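PDB 4Z8T: AvrRxo1-ORF1 from Xanthomonas oryzae pv. oryzicola, which is a type III effector that carries a polynucleotide kinase domain, probably of the P-loop NTPase class, and binds its partner protein AvrRxo1-ORF2. Local coordinates for residues A[164-169]-A[225-230]; A[38-43]-A[127-132]; A[299-302]-A[306-309]; A[230-235]-A[260-265]. One frame throughout, in Å; residues are numbered along the deposited sequence.

Interaction 1 (A[164-169]-A[225-230])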
# COMPACT_ATOMS: atom_id res chain seq x y z
N TYR A 164 -3.87 13.44 23.01
CA TYR A 164 -3.75 14.33 24.16
C TYR A 164 -3.71 15.80 23.75
O TYR A 164 -4.23 16.65 24.46
CB TYR A 164 -2.56 13.97 25.07
CG TYR A 164 -1.19 14.35 24.56
CD1 TYR A 164 -0.45 13.47 23.78
CD2 TYR A 164 -0.61 15.57 24.90
CE1 TYR A 164 0.81 13.81 23.33
CE2 TYR A 164 0.66 15.91 24.44
CZ TYR A 164 1.36 15.02 23.66
OH TYR A 164 2.61 15.33 23.20
N GLU A 165 -3.11 16.08 22.60
CA GLU A 165 -3.01 17.45 22.14
C GLU A 165 -4.38 17.96 21.69
O GLU A 165 -4.80 19.06 22.05
CB GLU A 165 -2.00 17.55 20.98
CG GLU A 165 -0.62 16.99 21.31
CD GLU A 165 0.35 17.07 20.14
OE1 GLU A 165 0.06 16.50 19.07
OE2 GLU A 165 1.42 17.70 20.29
N ILE A 166 -5.06 17.15 20.89
CA ILE A 166 -6.40 17.45 20.43
C ILE A 166 -7.36 17.66 21.62
O ILE A 166 -8.10 18.64 21.65
CB ILE A 166 -6.91 16.35 19.48
CG1 ILE A 166 -6.10 16.38 18.17
CG2 ILE A 166 -8.39 16.50 19.20
CD1 ILE A 166 -6.33 17.64 17.37
N ASP A 167 -7.30 16.76 22.60
CA ASP A 167 -8.14 16.88 23.79
C ASP A 167 -7.88 18.18 24.53
O ASP A 167 -8.81 18.83 25.02
CB ASP A 167 -7.89 15.71 24.76
CG ASP A 167 -8.47 14.39 24.27
OD1 ASP A 167 -9.30 14.41 23.34
OD2 ASP A 167 -8.11 13.34 24.85
N SER A 168 -6.61 18.55 24.63
CA SER A 168 -6.21 19.75 25.34
C SER A 168 -6.77 20.99 24.68
O SER A 168 -7.27 21.88 25.36
CB SER A 168 -4.69 19.84 25.49
OG SER A 168 -4.07 20.25 24.27
N TYR A 169 -6.73 21.06 23.35
CA TYR A 169 -7.26 22.24 22.67
C TYR A 169 -8.78 22.30 22.68
O TYR A 169 -9.36 23.38 22.76
CB TYR A 169 -6.66 22.42 21.26
CG TYR A 169 -5.26 22.98 21.34
CD1 TYR A 169 -5.05 24.30 21.74
CD2 TYR A 169 -4.15 22.19 21.10
CE1 TYR A 169 -3.77 24.82 21.86
CE2 TYR A 169 -2.87 22.69 21.22
CZ TYR A 169 -2.69 24.01 21.59
OH TYR A 169 -1.42 24.51 21.71
N MSE A 225 -8.84 9.82 12.61
CA MSE A 225 -10.25 9.48 12.77
C MSE A 225 -10.74 9.78 14.19
O MSE A 225 -11.93 10.06 14.38
CB MSE A 225 -10.53 8.04 12.34
CG MSE A 225 -10.33 7.87 10.85
SE MSE A 225 -10.77 6.07 10.23
CE MSE A 225 -12.62 6.37 9.86
N TYR A 226 -9.83 9.77 15.15
CA TYR A 226 -10.18 10.19 16.51
C TYR A 226 -10.62 11.64 16.52
O TYR A 226 -11.59 12.02 17.19
CB TYR A 226 -9.01 9.99 17.47
CG TYR A 226 -9.29 10.53 18.86
CD1 TYR A 226 -9.01 11.86 19.19
CD2 TYR A 226 -9.84 9.72 19.84
CE1 TYR A 226 -9.28 12.35 20.46
CE2 TYR A 226 -10.10 10.21 21.10
CZ TYR A 226 -9.82 11.52 21.41
OH TYR A 226 -10.10 12.00 22.67
N VAL A 227 -9.90 12.48 15.78
CA VAL A 227 -10.28 13.88 15.69
C VAL A 227 -11.66 14.03 15.05
O VAL A 227 -12.50 14.76 15.55
CB VAL A 227 -9.23 14.70 14.89
CG1 VAL A 227 -9.65 16.16 14.82
CG2 VAL A 227 -7.87 14.55 15.54
N ILE A 228 -11.90 13.31 13.96
CA ILE A 228 -13.16 13.40 13.26
C ILE A 228 -14.29 12.97 14.19
O ILE A 228 -15.35 13.60 14.21
CB ILE A 228 -13.12 12.53 12.00
CG1 ILE A 228 -12.06 13.12 11.07
CG2 ILE A 228 -14.49 12.48 11.34
CD1 ILE A 228 -11.83 12.34 9.79
N ASP A 229 -14.04 11.92 14.97
CA ASP A 229 -15.05 11.40 15.91
C ASP A 229 -15.48 12.46 16.90
O ASP A 229 -16.64 12.50 17.30
CB ASP A 229 -14.50 10.20 16.71
CG ASP A 229 -14.71 8.87 16.01
OD1 ASP A 229 -15.48 8.81 15.04
OD2 ASP A 229 -14.10 7.88 16.46
N ARG A 230 -14.56 13.33 17.31
CA ARG A 230 -14.94 14.38 18.24
C ARG A 230 -15.97 15.32 17.64
O ARG A 230 -16.87 15.79 18.36
CB ARG A 230 -13.72 15.17 18.74
CG ARG A 230 -12.63 14.31 19.37
CD ARG A 230 -12.96 13.79 20.77
NE ARG A 230 -14.05 12.81 20.82
CZ ARG A 230 -13.97 11.54 20.42
NH1 ARG A 230 -15.03 10.74 20.53
NH2 ARG A 230 -12.85 11.04 19.90

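Interaction 2 (A[38-43]-A[127-132])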
# COMPACT_ATOMS: atom_id res chain seq x y z
N LYS A 38 14.63 40.36 28.78
CA LYS A 38 14.16 41.51 28.01
C LYS A 38 13.77 41.11 26.59
O LYS A 38 12.77 41.61 26.06
CB LYS A 38 15.23 42.60 27.97
CG LYS A 38 15.47 43.32 29.30
CD LYS A 38 16.52 44.42 29.11
CE LYS A 38 17.13 44.88 30.44
NZ LYS A 38 16.19 45.70 31.26
N LEU A 39 14.56 40.24 25.97
CA LEU A 39 14.25 39.76 24.62
C LEU A 39 12.93 39.01 24.62
O LEU A 39 12.10 39.19 23.71
CB LEU A 39 15.38 38.85 24.11
CG LEU A 39 15.17 38.24 22.71
CD1 LEU A 39 14.93 39.33 21.68
CD2 LEU A 39 16.36 37.37 22.33
N HIS A 40 12.73 38.18 25.63
CA HIS A 40 11.47 37.45 25.77
C HIS A 40 10.30 38.40 25.83
O HIS A 40 9.28 38.19 25.16
CB HIS A 40 11.47 36.58 27.03
CG HIS A 40 12.43 35.44 26.98
ND1 HIS A 40 12.78 34.70 28.09
CD2 HIS A 40 13.14 34.91 25.94
CE1 HIS A 40 13.64 33.76 27.75
NE2 HIS A 40 13.88 33.87 26.45
N GLU A 41 10.42 39.44 26.65
CA GLU A 41 9.33 40.39 26.83
C GLU A 41 9.02 41.10 25.52
O GLU A 41 7.85 41.32 25.18
CB GLU A 41 9.68 41.39 27.94
CG GLU A 41 9.78 40.74 29.31
CD GLU A 41 10.57 41.57 30.33
OE1 GLU A 41 11.02 42.69 30.00
OE2 GLU A 41 10.74 41.08 31.47
N LYS A 42 10.06 41.44 24.77
CA LYS A 42 9.90 42.11 23.50
C LYS A 42 9.18 41.21 22.50
O LYS A 42 8.25 41.64 21.83
CB LYS A 42 11.25 42.53 22.92
CG LYS A 42 11.11 43.32 21.64
CD LYS A 42 12.44 43.64 20.98
CE LYS A 42 13.00 42.43 20.25
NZ LYS A 42 14.09 42.82 19.30
N LEU A 43 9.62 39.97 22.40
CA LEU A 43 9.01 39.06 21.44
C LEU A 43 7.56 38.74 21.79
O LEU A 43 6.72 38.61 20.89
CB LEU A 43 9.84 37.78 21.30
CG LEU A 43 11.27 38.02 20.82
CD1 LEU A 43 11.98 36.70 20.65
CD2 LEU A 43 11.28 38.79 19.52
N HIS A 127 15.03 25.78 20.06
CA HIS A 127 13.69 25.19 20.10
C HIS A 127 13.02 25.18 21.47
O HIS A 127 11.84 25.56 21.60
CB HIS A 127 13.65 23.79 19.50
CG HIS A 127 12.30 23.16 19.57
ND1 HIS A 127 11.25 23.57 18.76
CD2 HIS A 127 11.80 22.19 20.37
CE1 HIS A 127 10.17 22.86 19.06
NE2 HIS A 127 10.48 22.02 20.03
N SER A 128 13.75 24.74 22.49
CA SER A 128 13.19 24.71 23.84
C SER A 128 12.74 26.09 24.27
O SER A 128 11.63 26.27 24.78
CB SER A 128 14.20 24.16 24.84
OG SER A 128 14.42 22.78 24.61
N GLU A 129 13.61 27.07 24.07
CA GLU A 129 13.25 28.45 24.40
C GLU A 129 12.02 28.94 23.62
O GLU A 129 11.16 29.62 24.17
CB GLU A 129 14.45 29.36 24.15
CG GLU A 129 14.26 30.78 24.64
CD GLU A 129 15.47 31.64 24.34
OE1 GLU A 129 16.26 31.27 23.44
OE2 GLU A 129 15.62 32.70 24.99
N SER A 130 11.94 28.58 22.34
CA SER A 130 10.82 29.04 21.52
C SER A 130 9.53 28.38 21.98
O SER A 130 8.46 28.98 21.93
CB SER A 130 11.08 28.78 20.03
OG SER A 130 10.86 27.42 19.70
N SER A 131 9.65 27.14 22.46
CA SER A 131 8.48 26.40 22.95
C SER A 131 7.99 27.04 24.25
O SER A 131 6.79 27.23 24.44
CB SER A 131 8.82 24.92 23.15
OG SER A 131 7.68 24.19 23.57
N PHE A 132 8.93 27.40 25.11
CA PHE A 132 8.61 28.13 26.33
C PHE A 132 7.88 29.44 26.02
O PHE A 132 6.88 29.77 26.66
CB PHE A 132 9.89 28.38 27.13
CG PHE A 132 9.82 29.58 28.02
CD1 PHE A 132 9.18 29.51 29.25
CD2 PHE A 132 10.41 30.77 27.64
CE1 PHE A 132 9.13 30.62 30.08
CE2 PHE A 132 10.35 31.88 28.46
CZ PHE A 132 9.71 31.80 29.68

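Interaction 3 (A[299-302]-A[306-309])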
# COMPACT_ATOMS: atom_id res chain seq x y z
N ASN A 299 6.92 14.53 -12.88
CA ASN A 299 5.87 14.05 -13.78
C ASN A 299 4.47 14.42 -13.28
O ASN A 299 3.53 14.52 -14.07
CB ASN A 299 5.97 12.53 -13.95
CG ASN A 299 5.16 12.01 -15.13
OD1 ASN A 299 5.17 12.61 -16.21
ND2 ASN A 299 4.46 10.90 -14.93
N ASN A 300 4.34 14.62 -11.97
CA ASN A 300 3.05 14.97 -11.37
C ASN A 300 2.97 16.40 -10.85
O ASN A 300 2.12 16.74 -10.03
CB ASN A 300 2.67 13.97 -10.26
CG ASN A 300 2.32 12.60 -10.81
OD1 ASN A 300 2.91 11.59 -10.42
ND2 ASN A 300 1.36 12.56 -11.72
N ILE A 301 3.87 17.24 -11.34
CA ILE A 301 3.80 18.65 -11.01
C ILE A 301 3.71 19.44 -12.32
O ILE A 301 4.65 19.44 -13.11
CB ILE A 301 5.04 19.11 -10.22
CG1 ILE A 301 5.19 18.28 -8.94
CG2 ILE A 301 4.91 20.58 -9.88
CD1 ILE A 301 6.50 18.51 -8.18
N ALA A 302 2.58 20.11 -12.53
CA ALA A 302 2.33 20.81 -13.79
C ALA A 302 2.70 22.29 -13.75
O ALA A 302 3.01 22.89 -14.78
CB ALA A 302 0.88 20.64 -14.23
N ARG A 306 6.53 25.80 -9.40
CA ARG A 306 6.61 24.70 -8.43
C ARG A 306 7.51 23.58 -8.94
O ARG A 306 8.32 23.04 -8.20
CB ARG A 306 5.21 24.17 -8.09
CG ARG A 306 4.59 24.77 -6.82
CD ARG A 306 3.06 24.93 -6.88
NE ARG A 306 2.35 23.69 -7.22
CZ ARG A 306 1.08 23.43 -6.89
NH1 ARG A 306 0.37 24.31 -6.19
NH2 ARG A 306 0.52 22.28 -7.26
N ALA A 307 7.39 23.26 -10.23
CA ALA A 307 8.20 22.19 -10.79
C ALA A 307 9.68 22.57 -10.73
O ALA A 307 10.52 21.76 -10.35
CB ALA A 307 7.76 21.89 -12.23
N ALA A 308 10.00 23.81 -11.12
CA ALA A 308 11.38 24.27 -11.10
C ALA A 308 11.98 24.27 -9.71
O ALA A 308 13.12 23.86 -9.51
CB ALA A 308 11.48 25.66 -11.71
N LYS A 309 11.21 24.73 -8.73
CA LYS A 309 11.70 24.78 -7.36
C LYS A 309 11.86 23.39 -6.76
O LYS A 309 12.80 23.15 -6.00
CB LYS A 309 10.76 25.64 -6.50
CG LYS A 309 10.79 27.11 -6.90
CD LYS A 309 9.77 27.94 -6.12
CE LYS A 309 9.98 29.42 -6.39
NZ LYS A 309 8.94 30.28 -5.75
O HOH W 1 1.48 21.84 -10.05

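Interaction 4 (A[230-235]-A[260-265])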
# COMPACT_ATOMS: atom_id res chain seq x y z
N ARG A 230 -14.56 13.33 17.31
CA ARG A 230 -14.94 14.38 18.24
C ARG A 230 -15.97 15.32 17.64
O ARG A 230 -16.87 15.79 18.36
CB ARG A 230 -13.72 15.17 18.74
CG ARG A 230 -12.63 14.31 19.37
CD ARG A 230 -12.96 13.79 20.77
NE ARG A 230 -14.05 12.81 20.82
CZ ARG A 230 -13.97 11.54 20.42
NH1 ARG A 230 -15.03 10.74 20.53
NH2 ARG A 230 -12.85 11.04 19.90
N PHE A 231 -15.85 15.62 16.34
CA PHE A 231 -16.80 16.50 15.69
C PHE A 231 -18.09 15.79 15.33
O PHE A 231 -19.17 16.40 15.38
CB PHE A 231 -16.18 17.16 14.45
CG PHE A 231 -15.11 18.17 14.80
CD1 PHE A 231 -13.83 17.77 15.08
CD2 PHE A 231 -15.41 19.53 14.86
CE1 PHE A 231 -12.85 18.69 15.41
CE2 PHE A 231 -14.44 20.46 15.20
CZ PHE A 231 -13.16 20.04 15.47
N ILE A 232 -18.00 14.52 14.98
CA ILE A 232 -19.21 13.74 14.72
C ILE A 232 -20.03 13.66 16.00
O ILE A 232 -21.26 13.76 15.97
CB ILE A 232 -18.88 12.32 14.22
CG1 ILE A 232 -18.27 12.39 12.81
CG2 ILE A 232 -20.13 11.44 14.19
CD1 ILE A 232 -17.84 11.05 12.26
N ALA A 233 -19.36 13.51 17.14
CA ALA A 233 -20.06 13.32 18.42
C ALA A 233 -20.68 14.60 18.96
O ALA A 233 -21.71 14.57 19.63
CB ALA A 233 -19.13 12.74 19.45
N ASP A 234 -20.05 15.74 18.69
CA ASP A 234 -20.50 16.99 19.30
C ASP A 234 -20.60 18.11 18.27
O ASP A 234 -19.63 18.80 18.01
CB ASP A 234 -19.52 17.40 20.40
CG ASP A 234 -19.93 18.68 21.10
OD1 ASP A 234 -21.10 19.10 20.96
OD2 ASP A 234 -19.08 19.26 21.79
N PRO A 235 -21.80 18.29 17.68
CA PRO A 235 -22.01 19.33 16.67
C PRO A 235 -21.70 20.73 17.19
O PRO A 235 -21.33 21.61 16.40
CB PRO A 235 -23.51 19.23 16.37
CG PRO A 235 -23.86 17.83 16.74
CD PRO A 235 -22.99 17.45 17.90
N GLY A 260 -22.69 19.87 12.02
CA GLY A 260 -23.02 18.57 12.57
C GLY A 260 -23.18 17.48 11.52
O GLY A 260 -23.35 16.31 11.86
N GLU A 261 -23.12 17.85 10.25
CA GLU A 261 -23.35 16.89 9.18
C GLU A 261 -22.03 16.30 8.71
O GLU A 261 -21.12 17.04 8.32
CB GLU A 261 -24.08 17.58 8.03
CG GLU A 261 -24.45 16.65 6.88
CD GLU A 261 -25.79 17.01 6.24
OE1 GLU A 261 -26.70 17.50 6.95
OE2 GLU A 261 -25.93 16.79 5.02
N PHE A 262 -21.92 14.97 8.76
CA PHE A 262 -20.71 14.26 8.31
C PHE A 262 -20.85 13.73 6.89
O PHE A 262 -21.82 13.05 6.56
CB PHE A 262 -20.40 13.11 9.27
CG PHE A 262 -19.27 12.23 8.82
CD1 PHE A 262 -17.97 12.73 8.71
CD2 PHE A 262 -19.49 10.90 8.52
CE1 PHE A 262 -16.92 11.92 8.31
CE2 PHE A 262 -18.44 10.09 8.10
CZ PHE A 262 -17.16 10.59 8.00
N SER A 263 -19.89 14.07 6.04
CA SER A 263 -19.89 13.64 4.65
C SER A 263 -18.51 13.18 4.27
O SER A 263 -17.52 13.62 4.84
CB SER A 263 -20.25 14.82 3.75
OG SER A 263 -21.56 15.27 4.02
N VAL A 264 -18.43 12.29 3.30
CA VAL A 264 -17.13 11.87 2.79
C VAL A 264 -17.07 12.22 1.33
O VAL A 264 -17.60 11.50 0.49
CB VAL A 264 -16.90 10.36 2.99
CG1 VAL A 264 -15.52 9.95 2.43
CG2 VAL A 264 -16.99 10.01 4.46
N GLU A 265 -16.43 13.34 1.03
CA GLU A 265 -16.34 13.82 -0.35
C GLU A 265 -15.43 12.99 -1.25
O GLU A 265 -15.62 12.98 -2.47
CB GLU A 265 -15.90 15.29 -0.35
CG GLU A 265 -16.93 16.26 0.25
CD GLU A 265 -16.87 16.36 1.76
OE1 GLU A 265 -17.74 17.05 2.35
OE2 GLU A 265 -15.94 15.78 2.36

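Interaction 1 (A[164-169]-A[225-230])
The hydroxyl of Tyr226 is held by the carboxylate of Asp167. Tyr226 OH donates to Asp167 OD1 at 2.6 Å and meets its syn lone pair. OD2 of Asp167 also lies close to the hydroxyl, 3.2 Å from Tyr226 OH. OD1 approaches the ring at its edge, near the ring plane. The carboxylate is turned 59° from that plane. CG of Tyr226 is anti to the backbone N (chi1 175°), and this sends the ring across to the helix of Asp167. The two segments belong to helices 163-176 and 224-233 of what is probably the P-loop kinase fold. Their axes run nearly parallel, at 24°, and come within 10.7 Å. Beside the Tyr226-Asp167 bond, aliphatic branches meet. CG2 of Val227 sits against Ile166, 3.7 Å from Ile166 CG1 and 3.9 Å from Ile166 CD1. These two side chains cross at about a right angle, and both are buried. Val227 also packs on Tyr240 of strand 238-245. Arg230 lies over one face of the Tyr226 ring in a cation-pi contact. Asp229 forms a salt bridge with Lys17 of the AvrRxo1-ORF2 chain, and Tyr164 OH hydrogen-bonds to Asp56 of that chain.

Interaction 2 (A[38-43]-A[127-132])
His40 reaches from helix 34-60 to Glu129 and Phe132 on helix 123-141. Its CB leaves the backbone toward the other helix. CG is anti to the carbonyl carbon, which carries the ring toward helix 123-141. ND1 of His40 lies 3.7 Å from Phe132 CE2, at the edge of the phenyl ring. CE1 of His40 touches the same carbon at 3.9 Å. The two ring planes meet at 56°, with centroids 5.5 Å apart, so the pair is oblique. CD2 of His40 passes 3.5 Å from Glu129 OE2. At the tip, NE2 of His40 donates to Glu129 OE2 at 2.6 Å. This bond is nearly straight, with an N-H...O angle of 167°, and OE2 lies close to the imidazole plane. Glu129 accepts with its anti lone pair, and its carboxylate stands at 78° to the imidazole. The Glu129 chain is extended beyond CG, so its carboxylate reaches the imidazole. This is a buried His-carboxylate pair joining helices 34-60 and 123-141. OE2 of Glu129 also takes a salt bridge from Arg36, and OE1 accepts a bond from Thr6. Two bonds therefore grip OE2, and the charged neighbour would probably favour an ionised carboxylate. Trp32 packs on both rings and meets His40 edge-to-face.

Interaction 3 (A[299-302]-A[306-309])
CG2 of Ile301 lies against the start of helix 304-315. Its nearest partner is the backbone N of Ala307, 3.7 Å from Ile301 CG2. The methyl CB of Ala307 is 3.9 Å from the same CG2, and CB of Arg306 is 4.0 Å from it. One methyl branch thus carries the direct contact. CG2 is anti to the backbone N, while CG1 is anti to the carbonyl carbon (chi1 -57°). Ile301 has extended backbone angles in the loop that follows helix 291-298, and its side chain turns toward the new helix. The segments are close in sequence, so the contact closes the short loop between helices 291-298 and 304-315. Further out, a water links the two sides. It accepts from Ala302 N at 3.2 Å and from Arg306 NH2 at 3.0 Å, and both bonds are weak. The Arg306 chain bends at chi2 and chi3 to bring its guanidinium group to this water. The backbone N of Arg306 bonds to OD2 of Asp303, between the segments. At the segment's start, Asn299 packs on Glu292 of the second subunit. The direct contact is apolar and the water bridge weak: the segments meet by van der Waals packing, with little directional bonding.

Interaction 4 (A[230-235]-A[260-265])
The end of helix 224-233 approaches the edge strand 261-263, and the backbones are closest at Pro235 and Gly260, whose CA atoms are 4.3 Å apart. Here CB of Pro235 rests 3.9 Å from Gly260 CA. Gly260 has a positive phi of 84°, a conformation that glycine adopts readily, and Pro235 packs closely on its CA. Asp234 is the first residue to leave helical geometry, and the chain then turns into Pro235. One turn back in the helix, Ile232 makes the main side-chain contact. Its CD1 sits over the centre of the Phe262 ring, 3.9 Å from the ring centroid and only 10° off the ring normal. This is a CH-pi contact on one face. CD1 of Ile232 is 3.9 Å from Phe262 CG, and CG1 of Ile232 follows behind, 4.1 Å from the same CG. Ile232 reaches there with CG1 anti to the carbonyl carbon (chi1 -69°) and the rest of the chain extended. The contact joins a helix to the outermost strand of the mixed sheet in the kinase-like domain. Strand 261-263 follows strand 251-258 after a tight turn and runs antiparallel to it. Val257 of that neighbouring strand touches both Ile232 and Phe262. Tyr270 of helix 267-272 also packs on Phe262. The AvrRxo1-ORF2 chain comes in here as well: its His13 meets the Phe262 ring edge-to-face and packs on Ile232, and Val264 makes backbone hydrogen bonds to that chain.

In the fold
Interactions 1 and 4 form one neighbourhood, with centres 13 Å apart. They share helix 224-233 and Arg230, and Ile228 CG2 touches Phe262 CE1 at 3.9 Å. Both lie beside the AvrRxo1-ORF2 chain, whose His13 reaches Asp229, Ile228, Ile232 and Phe262. Interaction 2 is set apart, its centre 28 Å from that of interaction 1, though their nearest atoms are about 9 Å apart. Interaction 3 is more remote, with centres 34 Å from interaction 1 and 38 Å from interaction 2, and lies near the second subunit. A probable P-loop, with Gly72, Gly77, Lys78 and Thr79, has backbone amides on a sulfate, consistent with a nucleotide phosphate site.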